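Local coordinates for isochorismatase family protein family (Burkholderia thailandensis, PDB 3TXY), which is of unknown function but is probably a hydrolase of the isochorismatase-like cysteine hydrolase family, at residues Gly139-Ser142 with Thr143-Ala147. Sequence-based numbering, arbitrary orientation.
Sequences GVES and TAREA
Glu141 and Arg145, one turn apart on a helix, run side by side and join in an i to i+4 salt bridge. The guanidinium takes hold of a single carboxylate oxygen with its flank: NH2 of Arg145 lies 2.9 Å from OE2 of Glu141, almost in line with the C-O bond, while NE of Arg145 reaches the same OE2 at 3.0 Å on the anti lone pair. Both bonds bend moderately, near 150°, but the two flat groups are only 10° from coplanar. With CG of Glu141 anti to the backbone N and the arginine extended from CG to NE, the two side chains run together, and CG of Glu141 sits 3.6 Å from NE of Arg145, at the guanidinium edge. Two bonds to one oxygen, together with a bond from NH2 to the backbone O of Asn137 of the second subunit, should fix the guanidinium's rotation; NH1 bonds Ser142 OG of that subunit, and Arg145 of the second subunit makes the same bond in return to Ser142 OG here. Thr143 folds back on its own helix: chi1 of -57° sets OG1 beside the backbone N, from where it donates to Gly139 O at 2.7 Å. That carbonyl also accepts the Thr143 amide at 3.2 Å, from above its plane. OG1 in turn bonds Ala111 N, tying the helix to a loop. Helix 136-149 is the crossover of a beta-alpha-beta unit: Thr143 and Ala144 rest on Leu131 of strand 128-134, Val140 on Val161 of strand 153-162, and the Glu141-Arg145 pair packs against helix 166-180.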
loop_
_atom_site.group_PDB
_atom_site.type_symbol
_atom_site.label_atom_id
_atom_site.label_comp_id
_atom_site.label_asym_id
_atom_site.label_seq_id
_atom_site.Cartn_x
_atom_site.Cartn_y
_atom_site.Cartn_z
ATOM N N GLY A 139 -6.317 -6.269 0.898
ATOM C CA GLY A 139 -5.867 -6.773 -0.395
ATOM C C GLY A 139 -6.209 -5.856 -1.555
ATOM O O GLY A 139 -5.397 -5.673 -2.472
ATOM N N VAL A 140 -7.410 -5.281 -1.535
ATOM C CA VAL A 140 -7.813 -4.353 -2.593
ATOM C C VAL A 140 -6.908 -3.115 -2.567
ATOM O O VAL A 140 -6.285 -2.769 -3.573
ATOM C CB VAL A 140 -9.288 -3.952 -2.478
ATOM C CG1 VAL A 140 -9.608 -2.812 -3.465
ATOM C CG2 VAL A 140 -10.180 -5.190 -2.681
ATOM N N GLU A 141 -6.799 -2.475 -1.408
ATOM C CA GLU A 141 -6.040 -1.223 -1.315
ATOM C C GLU A 141 -4.551 -1.401 -1.613
ATOM O O GLU A 141 -3.946 -0.581 -2.302
ATOM C CB GLU A 141 -6.226 -0.577 0.049
ATOM C CG GLU A 141 -5.437 0.722 0.204
ATOM C CD GLU A 141 -5.907 1.553 1.376
ATOM O OE1 GLU A 141 -7.059 1.345 1.835
ATOM O OE2 GLU A 141 -5.122 2.420 1.834
ATOM N N SER A 142 -3.938 -2.462 -1.081
ATOM C CA SER A 142 -2.515 -2.717 -1.335
ATOM C C SER A 142 -2.252 -2.925 -2.829
ATOM O O SER A 142 -1.250 -2.437 -3.372
ATOM C CB SER A 142 -2.023 -3.922 -0.545
ATOM O OG SER A 142 -1.785 -3.596 0.821
ATOM N N THR A 143 -3.160 -3.634 -3.495
ATOM C CA THR A 143 -3.045 -3.832 -4.932
ATOM C C THR A 143 -3.220 -2.496 -5.663
ATOM O O THR A 143 -2.461 -2.192 -6.605
ATOM C CB THR A 143 -4.101 -4.855 -5.427
ATOM O OG1 THR A 143 -3.942 -6.094 -4.705
ATOM C CG2 THR A 143 -3.957 -5.094 -6.935
ATOM N N ALA A 144 -4.204 -1.706 -5.220
ATOM C CA ALA A 144 -4.492 -0.388 -5.798
ATOM C C ALA A 144 -3.277 0.557 -5.666
ATOM O O ALA A 144 -2.852 1.194 -6.638
ATOM C CB ALA A 144 -5.717 0.228 -5.121
ATOM N N ARG A 145 -2.727 0.629 -4.459
ATOM C CA ARG A 145 -1.544 1.437 -4.219
ATOM C C ARG A 145 -0.354 1.048 -5.101
ATOM O O ARG A 145 0.303 1.894 -5.687
ATOM C CB ARG A 145 -1.148 1.324 -2.755
ATOM C CG ARG A 145 -2.040 2.147 -1.838
ATOM C CD ARG A 145 -1.609 1.957 -0.387
ATOM N NE ARG A 145 -2.455 2.688 0.554
ATOM C CZ ARG A 145 -2.119 3.798 1.211
ATOM N NH1 ARG A 145 -0.920 4.353 1.072
ATOM N NH2 ARG A 145 -3.005 4.341 2.037
ATOM N N GLU A 146 -0.083 -0.247 -5.192
ATOM C CA GLU A 146 1.030 -0.719 -5.991
ATOM C C GLU A 146 0.779 -0.519 -7.490
ATOM O O GLU A 146 1.696 -0.208 -8.225
ATOM C CB GLU A 146 1.339 -2.184 -5.664
ATOM C CG GLU A 146 2.570 -2.688 -6.393
ATOM C CD GLU A 146 3.268 -3.871 -5.715
ATOM O OE1 GLU A 146 4.339 -4.247 -6.221
ATOM O OE2 GLU A 146 2.779 -4.424 -4.703
ATOM N N ALA A 147 -0.463 -0.735 -7.929
ATOM C CA ALA A 147 -0.812 -0.579 -9.352
ATOM C C ALA A 147 -0.609 0.868 -9.800
ATOM O O ALA A 147 -0.053 1.155 -10.865
ATOM C CB ALA A 147 -2.242 -1.017 -9.587
#